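Local structure of probable acetolactate synthase isozyme III (Small subunit) (Nitrosomonas europaea ATCC 19718, 2PC6) at residues Leu90-Ala95 / Leu144-Ala149; Arg47-Thr52 / Thr151-Leu156; Arg94-Asp99 / Thr118-Thr123; Leu10-Ala15 / Pro43-Met48; Arg86-Val91 / Thr123-Gly128. The protein is probably the small, ACT-domain-containing subunit of a two-part enzyme, a kind of subunit that as a rule regulates its catalytic partner. One frame throughout, in Å; residues are numbered along the deposited sequence.

Contact 1 (Leu90-Ala95 / Leu144-Ala149); sequences LVKVRA and LILEIA
Lys92 and Glu147 meet through a salt bridge, NZ to OE2 at 2.8 Å, with the ammonium reaching the carboxylate oxygen almost straight along its C-O bond. The two side chains run side by side. Glu147 reaches the lysine because its CG is wedged between its own backbone N and carbonyl carbon (chi1 58°), after which the chain is extended. Lower down the lysine, CG packs on Leu146 CD1 at 3.7 Å, and the methyls of the same leucine lie over one face of the Arg94 guanidinium, whose NH1 is hydrogen-bonded to Glu120 O.

Both Leu146 and Glu147 look across at Lys92, which makes this a classic beta bulge between antiparallel strands 83-94 and 145-157. Lys92 O takes a 2.7 Å bond from Leu146 N and a weak one from Glu147 N, while Lys92 N donates to Glu147 O. Regular pairing resumes beyond it, with Leu90 N to Ala149 O at 2.6 Å on one side and Arg94 N to Leu144 O at 3.0 Å on the other. On the face away from the salt bridge, Val91 CG1 rests on Ile148 CG1 at 3.9 Å, beneath helix 130-139.

Further out, the second subunit supplies more partners to the polar pair: Lys92 NZ also donates to the carbonyl oxygens of its Ser157 and Gly159, and Glu147 OE1 is bridged by its Arg47.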
# COMPACT_ATOMS: atom_id res chain seq x y z
N LEU A 90 8.19 5.80 -0.71
CA LEU A 90 8.80 6.82 -1.52
C LEU A 90 9.05 8.09 -0.66
O LEU A 90 8.10 8.71 -0.14
CB LEU A 90 7.84 7.17 -2.66
CG LEU A 90 8.09 6.73 -4.10
CD1 LEU A 90 8.71 5.35 -4.26
CD2 LEU A 90 6.79 6.83 -4.87
N VAL A 91 10.32 8.48 -0.56
CA VAL A 91 10.75 9.62 0.24
C VAL A 91 11.40 10.64 -0.67
O VAL A 91 12.47 10.37 -1.28
CB VAL A 91 11.84 9.17 1.21
CG1 VAL A 91 12.14 10.27 2.16
CG2 VAL A 91 11.38 7.98 1.95
N LYS A 92 10.80 11.83 -0.77
CA LYS A 92 11.43 12.89 -1.58
C LYS A 92 12.21 13.80 -0.65
O LYS A 92 11.65 14.32 0.30
CB LYS A 92 10.38 13.65 -2.39
CG LYS A 92 10.87 14.91 -3.04
CD LYS A 92 9.72 15.72 -3.70
CE LYS A 92 9.04 14.86 -4.77
NZ LYS A 92 7.84 15.52 -5.35
N VAL A 93 13.50 13.98 -0.93
CA VAL A 93 14.42 14.64 -0.04
C VAL A 93 15.15 15.74 -0.76
O VAL A 93 15.46 15.62 -1.95
CB VAL A 93 15.52 13.66 0.53
CG1 VAL A 93 14.94 12.69 1.51
CG2 VAL A 93 16.28 12.92 -0.63
N ARG A 94 15.41 16.81 -0.03
CA ARG A 94 16.18 17.92 -0.47
C ARG A 94 17.62 17.42 -0.47
O ARG A 94 18.07 16.84 0.50
CB ARG A 94 15.96 19.05 0.55
CG ARG A 94 16.87 20.29 0.46
CD ARG A 94 16.75 21.04 -0.86
NE ARG A 94 15.44 21.61 -1.17
CZ ARG A 94 14.77 21.36 -2.28
NH1 ARG A 94 15.26 20.51 -3.17
NH2 ARG A 94 13.59 21.94 -2.51
N ALA A 95 18.33 17.63 -1.57
CA ALA A 95 19.66 17.10 -1.66
C ALA A 95 20.54 18.06 -2.42
O ALA A 95 20.62 17.97 -3.64
CB ALA A 95 19.66 15.66 -2.30
N LEU A 144 15.35 17.65 5.91
CA LEU A 144 15.51 17.22 4.53
C LEU A 144 14.27 16.61 3.94
O LEU A 144 14.12 16.61 2.72
CB LEU A 144 16.71 16.28 4.33
CG LEU A 144 18.00 16.93 4.81
CD1 LEU A 144 19.24 16.05 4.65
CD2 LEU A 144 18.17 18.30 4.16
N ILE A 145 13.35 16.10 4.72
CA ILE A 145 12.30 15.39 4.01
C ILE A 145 11.31 16.35 3.37
O ILE A 145 10.73 17.18 4.06
CB ILE A 145 11.61 14.40 4.90
CG1 ILE A 145 12.59 13.24 5.12
CG2 ILE A 145 10.32 13.90 4.25
CD1 ILE A 145 12.21 12.38 6.29
N LEU A 146 11.13 16.29 2.06
CA LEU A 146 10.11 17.16 1.45
C LEU A 146 8.69 16.60 1.54
O LEU A 146 7.75 17.35 1.86
CB LEU A 146 10.44 17.50 0.00
CG LEU A 146 11.74 18.25 -0.23
CD1 LEU A 146 12.11 18.17 -1.69
CD2 LEU A 146 11.53 19.69 0.20
N GLU A 147 8.54 15.31 1.24
CA GLU A 147 7.27 14.57 1.46
C GLU A 147 7.58 13.07 1.33
O GLU A 147 8.65 12.69 0.90
CB GLU A 147 6.18 14.98 0.46
CG GLU A 147 6.63 14.76 -0.96
CD GLU A 147 5.63 15.20 -2.01
OE1 GLU A 147 4.46 15.49 -1.70
OE2 GLU A 147 6.04 15.25 -3.19
N ILE A 148 6.62 12.24 1.70
CA ILE A 148 6.78 10.79 1.81
C ILE A 148 5.47 10.12 1.41
O ILE A 148 4.40 10.58 1.80
CB ILE A 148 7.06 10.43 3.29
CG1 ILE A 148 8.54 10.56 3.59
CG2 ILE A 148 6.55 9.02 3.67
CD1 ILE A 148 8.79 10.22 5.09
N ALA A 149 5.55 9.04 0.63
CA ALA A 149 4.41 8.22 0.28
C ALA A 149 4.79 6.78 0.50
O ALA A 149 5.74 6.24 -0.09
CB ALA A 149 3.94 8.47 -1.11

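Contact 2 (Arg47-Thr52 / Thr151-Leu156); sequences RMTLVT and TGVSGL
Arg47 reaches Leu156 with the far end of its side chain. From CB, the chain sets out with CG anti to the backbone N (chi1 170°) and turns at chi2, and it is the guanidinium that arrives at the other segment. There CZ lies 3.7 Å from Leu156 CD2, a methyl that sits over one face of the group, with NH1 and NH2 about equally near it. NH2 also comes within 3.5 Å of Gly155 O, but obliquely and without bonding to it. The polar partners of the guanidinium lie beyond these segments: NH2 is hydrogen-bonded to Ser8 OG, and NH1 forms a salt bridge with Glu147 of the second subunit. The methyl thus covers a group whose NH1 and NH2 are bonded to other residues.

Here the N-terminal ACT domain meets the strand that ends the second ACT-family region. Strands 45-54 and 145-157 belong to different sheets, and their local segments cross at 108° with axes 7.1 Å apart, so this is packing between sheets and not strand pairing.

Two residues on, Thr49 approaches the carbonyl oxygen of Val153, its CB 3.4 Å from Val153 O. Its chi1 of -53° sets OG1 beside the backbone N and turns the methyl CG2 toward Val153, where it meets CG1 at 4.1 Å. Val51 extends the apolar patch, with CG2 lying 4.3 Å from Val153 CG2. Ser154, which points away from 47-52, packs on Thr151 of the second subunit; Leu156 also touches Ala149 of that chain.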
# COMPACT_ATOMS: atom_id res chain seq x y z
N ARG A 47 -7.85 -8.08 -1.20
CA ARG A 47 -7.11 -8.50 -0.01
C ARG A 47 -6.73 -7.24 0.74
O ARG A 47 -6.11 -6.33 0.21
CB ARG A 47 -5.86 -9.31 -0.39
CG ARG A 47 -4.86 -9.63 0.74
CD ARG A 47 -5.32 -10.85 1.51
NE ARG A 47 -4.43 -11.28 2.60
CZ ARG A 47 -3.78 -12.44 2.62
NH1 ARG A 47 -3.87 -13.29 1.61
NH2 ARG A 47 -3.04 -12.77 3.66
N MSE A 48 -7.15 -7.17 1.98
CA MSE A 48 -6.83 -6.00 2.73
C MSE A 48 -5.90 -6.37 3.83
O MSE A 48 -6.09 -7.39 4.50
CB MSE A 48 -8.08 -5.38 3.32
CG MSE A 48 -7.82 -4.15 4.14
SE MSE A 48 -9.53 -3.33 4.76
CE MSE A 48 -10.41 -3.03 2.97
N THR A 49 -4.89 -5.53 4.00
CA THR A 49 -4.03 -5.63 5.13
C THR A 49 -4.17 -4.34 5.91
O THR A 49 -3.86 -3.27 5.42
CB THR A 49 -2.56 -5.83 4.72
OG1 THR A 49 -2.48 -6.95 3.82
CG2 THR A 49 -1.74 -6.10 5.92
N LEU A 50 -4.62 -4.48 7.15
CA LEU A 50 -4.84 -3.38 7.99
C LEU A 50 -4.02 -3.50 9.29
O LEU A 50 -3.94 -4.59 9.90
CB LEU A 50 -6.32 -3.40 8.30
CG LEU A 50 -6.93 -2.28 9.09
CD1 LEU A 50 -8.39 -2.43 8.84
CD2 LEU A 50 -6.60 -2.45 10.57
N VAL A 51 -3.40 -2.41 9.73
CA VAL A 51 -2.66 -2.42 10.98
C VAL A 51 -3.42 -1.59 11.98
O VAL A 51 -3.78 -0.45 11.70
CB VAL A 51 -1.25 -1.82 10.83
CG1 VAL A 51 -0.59 -1.67 12.19
CG2 VAL A 51 -0.42 -2.64 9.89
N THR A 52 -3.65 -2.17 13.16
CA THR A 52 -4.28 -1.46 14.26
C THR A 52 -3.50 -1.61 15.59
O THR A 52 -2.71 -2.55 15.79
CB THR A 52 -5.78 -1.81 14.38
OG1 THR A 52 -6.40 -0.91 15.32
CG2 THR A 52 -6.02 -3.29 14.81
N THR A 151 3.23 2.93 1.49
CA THR A 151 2.09 2.12 1.00
C THR A 151 1.33 1.41 2.08
O THR A 151 0.29 0.81 1.77
CB THR A 151 2.48 0.95 0.05
OG1 THR A 151 3.42 0.08 0.72
CG2 THR A 151 3.03 1.45 -1.22
N GLY A 152 1.84 1.43 3.30
CA GLY A 152 1.25 0.57 4.32
C GLY A 152 1.54 -0.90 4.03
O GLY A 152 1.70 -1.31 2.88
N VAL A 153 1.61 -1.67 5.11
CA VAL A 153 2.06 -3.05 5.09
C VAL A 153 1.27 -3.95 4.16
O VAL A 153 0.06 -3.81 3.97
CB VAL A 153 2.00 -3.69 6.48
CG1 VAL A 153 2.23 -5.21 6.38
CG2 VAL A 153 3.06 -3.07 7.40
N SER A 154 1.99 -4.87 3.56
CA SER A 154 1.36 -5.95 2.90
C SER A 154 1.99 -7.24 3.45
O SER A 154 3.21 -7.37 3.51
CB SER A 154 1.60 -5.80 1.44
OG SER A 154 1.46 -7.08 0.86
N GLY A 155 1.15 -8.18 3.89
CA GLY A 155 1.65 -9.42 4.48
C GLY A 155 0.97 -10.71 4.05
O GLY A 155 -0.17 -10.72 3.56
N LEU A 156 1.68 -11.81 4.26
CA LEU A 156 1.12 -13.13 4.01
C LEU A 156 1.59 -14.02 5.16
O LEU A 156 2.63 -13.74 5.77
CB LEU A 156 1.61 -13.69 2.67
CG LEU A 156 1.15 -13.02 1.36
CD1 LEU A 156 1.75 -13.70 0.09
CD2 LEU A 156 -0.40 -12.99 1.31

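Contact 3 (Arg94-Asp99 / Thr118-Thr123); sequences RAVGKD and TNELYT
The guanidinium of Arg94 meets Glu120 O at its edge, the acceptor lying only 2° out of the guanidinium plane, with NH1 donating over 2.8 Å. Leu121 CB stands obliquely to the same group, 3.8 Å from NH1. The other flat group, the Tyr122 ring, receives the methyl of Ala95, whose CB lies 3.7 Å from CD2 in an oblique approach.

Glu120 O is gripped twice, since Ala95 N also donates to it at 2.7 Å with a nearly straight N-H (172°). Neither donor lies in the carbonyl plane; they come from opposite faces of it and hold the peptide between them. The arginine can fold back to this oxygen because its chain bends at both chi2 and chi3. On the solvent-exposed side, Val96 CG1 crosses the base of the Glu120 side chain, 3.9 Å from CB.

Thr118 shapes the turn that presents this carbonyl. Its OG1 accepts from Glu120 N at 2.8 Å, an ST turn, and from Leu121 N, an ST motif.

The contact lies where strand 83-94 gives way to helix 98-109, beside the tight turn joining strands 113-118 and 121-128. Arg100 of that helix donates to both Ala95 O and Thr118 O, Met103 packs against Ala95 and Tyr122, and Arg94 NH2 forms a salt bridge with Glu160 of the second subunit.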
# COMPACT_ATOMS: atom_id res chain seq x y z
N ARG A 94 15.41 16.81 -0.03
CA ARG A 94 16.18 17.92 -0.47
C ARG A 94 17.62 17.42 -0.47
O ARG A 94 18.07 16.84 0.50
CB ARG A 94 15.96 19.05 0.55
CG ARG A 94 16.87 20.29 0.46
CD ARG A 94 16.75 21.04 -0.86
NE ARG A 94 15.44 21.61 -1.17
CZ ARG A 94 14.77 21.36 -2.28
NH1 ARG A 94 15.26 20.51 -3.17
NH2 ARG A 94 13.59 21.94 -2.51
N ALA A 95 18.33 17.63 -1.57
CA ALA A 95 19.66 17.10 -1.66
C ALA A 95 20.54 18.06 -2.42
O ALA A 95 20.62 17.97 -3.64
CB ALA A 95 19.66 15.66 -2.30
N VAL A 96 21.19 18.95 -1.69
CA VAL A 96 22.12 19.92 -2.24
C VAL A 96 23.46 19.91 -1.48
O VAL A 96 23.50 19.66 -0.26
CB VAL A 96 21.48 21.37 -2.32
CG1 VAL A 96 19.94 21.31 -2.39
CG2 VAL A 96 21.91 22.26 -1.15
N GLY A 97 24.55 20.19 -2.23
CA GLY A 97 25.92 20.09 -1.74
C GLY A 97 26.25 18.75 -1.13
O GLY A 97 25.95 17.66 -1.69
N LYS A 98 26.85 18.80 0.05
CA LYS A 98 27.33 17.58 0.65
C LYS A 98 26.17 16.63 0.99
O LYS A 98 26.37 15.43 1.16
CB LYS A 98 28.31 17.84 1.83
CG LYS A 98 27.78 18.65 3.03
N ASP A 99 24.94 17.14 1.03
CA ASP A 99 23.83 16.27 1.38
C ASP A 99 23.46 15.36 0.25
O ASP A 99 22.81 14.34 0.46
CB ASP A 99 22.62 17.07 1.83
CG ASP A 99 22.74 17.49 3.26
OD1 ASP A 99 23.47 16.80 4.00
OD2 ASP A 99 22.10 18.50 3.65
N THR A 118 16.73 15.62 -9.55
CA THR A 118 17.16 16.94 -10.07
C THR A 118 18.44 17.38 -9.35
O THR A 118 18.91 16.72 -8.37
CB THR A 118 16.18 18.06 -9.76
OG1 THR A 118 16.38 18.46 -8.40
CG2 THR A 118 14.75 17.61 -9.97
N ASN A 119 18.97 18.51 -9.80
CA ASN A 119 20.10 19.16 -9.13
C ASN A 119 19.96 19.41 -7.63
O ASN A 119 20.97 19.57 -6.95
CB ASN A 119 20.40 20.47 -9.80
CG ASN A 119 21.45 20.31 -10.87
OD1 ASN A 119 22.05 19.24 -10.98
ND2 ASN A 119 21.69 21.38 -11.68
N GLU A 120 18.72 19.43 -7.11
CA GLU A 120 18.49 19.80 -5.72
C GLU A 120 17.66 18.78 -4.98
O GLU A 120 17.42 18.92 -3.78
CB GLU A 120 17.77 21.15 -5.66
CG GLU A 120 18.60 22.36 -6.14
CD GLU A 120 18.61 22.56 -7.67
OE1 GLU A 120 17.67 22.08 -8.33
OE2 GLU A 120 19.57 23.21 -8.20
N LEU A 121 17.18 17.76 -5.67
CA LEU A 121 16.41 16.72 -4.97
C LEU A 121 16.59 15.26 -5.43
O LEU A 121 17.08 14.99 -6.53
CB LEU A 121 14.94 17.11 -4.88
CG LEU A 121 13.97 16.93 -6.02
CD1 LEU A 121 13.58 15.43 -6.23
CD2 LEU A 121 12.71 17.74 -5.67
N TYR A 122 16.20 14.32 -4.57
CA TYR A 122 16.12 12.92 -4.94
C TYR A 122 14.77 12.39 -4.49
O TYR A 122 14.28 12.78 -3.41
CB TYR A 122 17.15 12.11 -4.19
CG TYR A 122 18.61 12.28 -4.56
CD1 TYR A 122 19.01 12.45 -5.87
CD2 TYR A 122 19.58 12.18 -3.57
CE1 TYR A 122 20.34 12.53 -6.18
CE2 TYR A 122 20.89 12.27 -3.87
CZ TYR A 122 21.27 12.45 -5.17
OH TYR A 122 22.59 12.53 -5.46
N THR A 123 14.20 11.47 -5.27
CA THR A 123 13.14 10.67 -4.73
C THR A 123 13.65 9.27 -4.57
O THR A 123 14.07 8.66 -5.55
CB THR A 123 11.89 10.72 -5.55
OG1 THR A 123 11.41 12.04 -5.52
CG2 THR A 123 10.80 9.86 -4.92

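Contact 4 (Leu10-Ala15 / Pro43-Met48); sequences LMENEA and PTLSRM
Asn13 turns both its backbone and its side chain to the segment 43-48. Its N donates to Thr44 O at 2.6 Å, coming from above the carbonyl plane, and its ND2 reaches Pro43 O at 3.2 Å, an acceptor close to the plane of the amide. With chi1 at -175° the amide swings away from its own N toward Ser46. Its OD1 and Ser46 OG are 3.4 Å apart at a poor angle; a water bridges them instead, 2.7 Å from OG and 3.0 Å from OD1. OD1 also accepts from Asn31 ND2 of the second subunit.

Behind this end, Met11 and Ser46 form a hydrogen-bonded antiparallel pair: Met11 N to Ser46 O at 2.8 Å and Ser46 N to Met11 O at 2.6 Å. On the side covered by helix 17-28 the selenomethionines cross, Met11 SE touching Met48 CE at 3.6 Å.

The chemistry thus changes along the two neighbouring central strands of the N-terminal ACT domain. Apolar packing lies toward the helix, while at the strand end the amide of Asn13 uses donor and acceptor together, its ND2 holding Pro43 O and its OD1 meeting the water and the dimer partner.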
# COMPACT_ATOMS: atom_id res chain seq x y z
N LEU A 10 -10.10 -10.86 3.31
CA LEU A 10 -10.63 -11.00 2.00
C LEU A 10 -11.98 -10.28 1.93
O LEU A 10 -12.86 -10.46 2.79
CB LEU A 10 -10.80 -12.47 1.64
CG LEU A 10 -9.65 -13.30 1.03
CD1 LEU A 10 -10.13 -14.68 0.69
CD2 LEU A 10 -8.95 -12.66 -0.20
N MSE A 11 -12.16 -9.45 0.92
CA MSE A 11 -13.47 -8.86 0.76
C MSE A 11 -13.92 -8.65 -0.64
O MSE A 11 -13.11 -8.54 -1.56
CB MSE A 11 -13.58 -7.56 1.54
CG MSE A 11 -12.38 -6.68 1.51
SE MSE A 11 -13.21 -4.96 1.76
CE MSE A 11 -12.94 -4.09 -0.12
N GLU A 12 -15.24 -8.62 -0.78
CA GLU A 12 -15.93 -8.25 -2.01
C GLU A 12 -15.34 -6.99 -2.63
O GLU A 12 -15.41 -5.90 -2.04
CB GLU A 12 -17.43 -8.03 -1.74
CG GLU A 12 -18.19 -9.21 -1.05
CD GLU A 12 -18.28 -10.53 -1.88
OE1 GLU A 12 -17.58 -10.70 -2.92
OE2 GLU A 12 -19.06 -11.40 -1.47
N ASN A 13 -14.73 -7.13 -3.80
CA ASN A 13 -14.21 -5.98 -4.53
C ASN A 13 -15.34 -5.14 -5.14
O ASN A 13 -15.57 -5.11 -6.38
CB ASN A 13 -13.19 -6.44 -5.57
CG ASN A 13 -12.53 -5.27 -6.27
OD1 ASN A 13 -12.53 -4.12 -5.79
ND2 ASN A 13 -11.97 -5.56 -7.42
N GLU A 14 -16.07 -4.47 -4.26
CA GLU A 14 -17.25 -3.71 -4.69
C GLU A 14 -17.34 -2.34 -4.01
O GLU A 14 -16.64 -2.08 -3.01
CB GLU A 14 -18.55 -4.52 -4.51
CG GLU A 14 -18.85 -4.87 -3.07
CD GLU A 14 -20.09 -5.72 -2.87
OE1 GLU A 14 -20.57 -6.35 -3.83
OE2 GLU A 14 -20.61 -5.76 -1.73
N ALA A 15 -18.21 -1.49 -4.56
CA ALA A 15 -18.34 -0.08 -4.18
C ALA A 15 -18.96 0.02 -2.79
O ALA A 15 -20.07 -0.48 -2.55
CB ALA A 15 -19.21 0.71 -5.22
N PRO A 43 -10.87 -11.46 -9.25
CA PRO A 43 -11.19 -10.03 -9.29
C PRO A 43 -12.46 -9.68 -8.55
O PRO A 43 -12.77 -8.50 -8.40
CB PRO A 43 -11.35 -9.70 -10.78
CG PRO A 43 -11.12 -11.04 -11.53
CD PRO A 43 -11.17 -12.15 -10.53
N THR A 44 -13.21 -10.67 -8.09
CA THR A 44 -14.37 -10.35 -7.24
C THR A 44 -13.95 -10.04 -5.81
O THR A 44 -14.71 -9.41 -5.07
CB THR A 44 -15.49 -11.44 -7.25
OG1 THR A 44 -15.06 -12.59 -6.52
CG2 THR A 44 -15.87 -11.82 -8.67
N LEU A 45 -12.75 -10.49 -5.44
CA LEU A 45 -12.23 -10.39 -4.07
C LEU A 45 -10.94 -9.60 -3.97
O LEU A 45 -9.98 -9.81 -4.73
CB LEU A 45 -12.01 -11.78 -3.47
CG LEU A 45 -13.26 -12.63 -3.22
CD1 LEU A 45 -12.86 -14.08 -2.99
CD2 LEU A 45 -14.09 -12.10 -2.04
N SER A 46 -10.92 -8.70 -3.00
CA SER A 46 -9.73 -7.92 -2.70
C SER A 46 -9.13 -8.36 -1.39
O SER A 46 -9.82 -8.93 -0.56
CB SER A 46 -10.08 -6.43 -2.65
OG SER A 46 -10.35 -5.92 -3.97
N ARG A 47 -7.85 -8.08 -1.20
CA ARG A 47 -7.11 -8.50 -0.01
C ARG A 47 -6.73 -7.24 0.74
O ARG A 47 -6.11 -6.33 0.21
CB ARG A 47 -5.86 -9.31 -0.39
CG ARG A 47 -4.86 -9.63 0.74
CD ARG A 47 -5.32 -10.85 1.51
NE ARG A 47 -4.43 -11.28 2.60
CZ ARG A 47 -3.78 -12.44 2.62
NH1 ARG A 47 -3.87 -13.29 1.61
NH2 ARG A 47 -3.04 -12.77 3.66
N MSE A 48 -7.15 -7.17 1.98
CA MSE A 48 -6.83 -6.00 2.73
C MSE A 48 -5.90 -6.37 3.83
O MSE A 48 -6.09 -7.39 4.50
CB MSE A 48 -8.08 -5.38 3.32
CG MSE A 48 -7.82 -4.15 4.14
SE MSE A 48 -9.53 -3.33 4.76
CE MSE A 48 -10.41 -3.03 2.97
O HOH W 1 -9.96 -3.30 -4.56

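Contact 5 (Arg86-Val91 / Thr123-Gly128); sequences RELMLV and TIELTG
Strands 83-94 and 121-128 are the two central strands of the second four-stranded sheet, and here they pair antiparallel without a break. Six backbone bonds join Glu87 to Gly128, Met89 to Leu126 and Val91 to Ile124, the straightest being Ile124 N to Val91 O at 2.8 Å (179°).

On the helix-covered face Met89 and Leu126 lie side by side. The selenomethionine runs extended to SE and turns at chi3 (71°), which brings CE to 3.7 Å from Leu126 CD2. Leu133 and Leu137 of helix 130-139 pack on Met89, and Phe136 on Leu126.

The opposite face carries Leu88, Leu90, Glu125 and Thr127. Leu90 CD1 crosses the aliphatic part of Glu125, 3.9 Å from CG, and Leu88 CD1 comes within 3.8 Å of Thr127 OG1. Beyond the two segments, Glu125 OE1 forms a salt bridge with Arg86 of the second subunit, and Thr127 packs on its own counterpart there. At the strand end, Arg86 CD lies 3.6 Å from Gly128 O.

An antiparallel sheet of order 2-3-1-4 with helices on one face is the ferredoxin-like arrangement of ACT domains; here the other face meets the second subunit.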
# COMPACT_ATOMS: atom_id res chain seq x y z
N ARG A 86 6.04 -6.68 4.19
CA ARG A 86 6.84 -5.71 3.46
C ARG A 86 6.06 -4.46 3.28
O ARG A 86 4.83 -4.48 3.20
CB ARG A 86 7.31 -6.23 2.10
CG ARG A 86 8.34 -7.37 2.20
CD ARG A 86 9.57 -6.94 2.95
NE ARG A 86 10.65 -7.95 2.88
CZ ARG A 86 10.74 -8.96 3.75
NH1 ARG A 86 9.83 -9.05 4.71
NH2 ARG A 86 11.72 -9.88 3.67
N GLU A 87 6.77 -3.36 3.25
CA GLU A 87 6.15 -2.12 2.92
C GLU A 87 6.99 -1.44 1.87
O GLU A 87 8.21 -1.64 1.82
CB GLU A 87 6.10 -1.27 4.16
CG GLU A 87 5.15 -0.08 4.03
CD GLU A 87 5.00 0.64 5.37
OE1 GLU A 87 5.61 0.16 6.40
OE2 GLU A 87 4.29 1.68 5.39
N LEU A 88 6.34 -0.64 1.03
CA LEU A 88 7.08 0.23 0.12
C LEU A 88 6.92 1.70 0.49
O LEU A 88 5.86 2.16 0.90
CB LEU A 88 6.67 -0.03 -1.35
CG LEU A 88 7.39 0.79 -2.44
CD1 LEU A 88 7.57 -0.01 -3.70
CD2 LEU A 88 6.52 1.95 -2.75
N MSE A 89 7.98 2.45 0.32
CA MSE A 89 7.98 3.84 0.64
C MSE A 89 8.76 4.64 -0.39
O MSE A 89 9.83 4.25 -0.86
CB MSE A 89 8.57 4.02 2.02
CG MSE A 89 8.86 5.42 2.39
SE MSE A 89 9.42 5.51 4.29
CE MSE A 89 11.18 4.67 4.14
N LEU A 90 8.19 5.80 -0.71
CA LEU A 90 8.80 6.82 -1.52
C LEU A 90 9.05 8.09 -0.66
O LEU A 90 8.10 8.71 -0.14
CB LEU A 90 7.84 7.17 -2.66
CG LEU A 90 8.09 6.73 -4.10
CD1 LEU A 90 8.71 5.35 -4.26
CD2 LEU A 90 6.79 6.83 -4.87
N VAL A 91 10.32 8.48 -0.56
CA VAL A 91 10.75 9.62 0.24
C VAL A 91 11.40 10.64 -0.67
O VAL A 91 12.47 10.37 -1.28
CB VAL A 91 11.84 9.17 1.21
CG1 VAL A 91 12.14 10.27 2.16
CG2 VAL A 91 11.38 7.98 1.95
N THR A 123 14.20 11.47 -5.27
CA THR A 123 13.14 10.67 -4.73
C THR A 123 13.65 9.27 -4.57
O THR A 123 14.07 8.66 -5.55
CB THR A 123 11.89 10.72 -5.55
OG1 THR A 123 11.41 12.04 -5.52
CG2 THR A 123 10.80 9.86 -4.92
N ILE A 124 13.63 8.78 -3.33
CA ILE A 124 14.20 7.45 -2.99
C ILE A 124 13.12 6.39 -2.76
O ILE A 124 12.17 6.63 -2.05
CB ILE A 124 15.10 7.55 -1.73
CG1 ILE A 124 16.21 8.59 -1.99
CG2 ILE A 124 15.72 6.20 -1.41
CD1 ILE A 124 17.01 9.02 -0.76
N GLU A 125 13.29 5.22 -3.37
CA GLU A 125 12.35 4.13 -3.20
C GLU A 125 12.93 3.09 -2.24
O GLU A 125 14.03 2.59 -2.46
CB GLU A 125 12.12 3.51 -4.55
CG GLU A 125 11.14 2.37 -4.57
CD GLU A 125 11.49 1.36 -5.65
OE1 GLU A 125 11.43 1.64 -6.90
OE2 GLU A 125 11.87 0.25 -5.25
N LEU A 126 12.17 2.76 -1.20
CA LEU A 126 12.60 1.79 -0.19
C LEU A 126 11.57 0.71 0.01
O LEU A 126 10.38 1.01 0.05
CB LEU A 126 12.65 2.48 1.15
CG LEU A 126 14.00 2.82 1.75
CD1 LEU A 126 14.23 4.39 1.62
CD2 LEU A 126 13.97 2.39 3.24
N THR A 127 12.02 -0.54 0.18
CA THR A 127 11.15 -1.62 0.53
C THR A 127 11.82 -2.41 1.65
O THR A 127 13.04 -2.51 1.68
CB THR A 127 10.89 -2.51 -0.66
OG1 THR A 127 10.37 -1.71 -1.72
CG2 THR A 127 9.79 -3.48 -0.34
N GLY A 128 11.03 -2.96 2.56
CA GLY A 128 11.57 -3.68 3.72
C GLY A 128 10.49 -3.94 4.74
O GLY A 128 9.31 -3.73 4.48

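In the fold
From the N terminus, contact 4 closes first, joining strands 3-12 and 45-54 around helix 17-28 and strand 34-39 within the first ACT domain. Strand 45-54 then opens contact 2, the longest loop, which closes only on 151-156 and ties the first sheet to the last strand of the second. Contacts 1, 3 and 5 all nest inside that loop. Contact 3 is in turn nested inside contact 5, and both 1 and 5 start from strand 83-94, pairing it with its two neighbours. Contacts 3 and 4 lie far apart, about 41 Å between centres, on opposite sides of the chain's centre. All five contacts touch the second subunit, so that subunit is in contact with both domains.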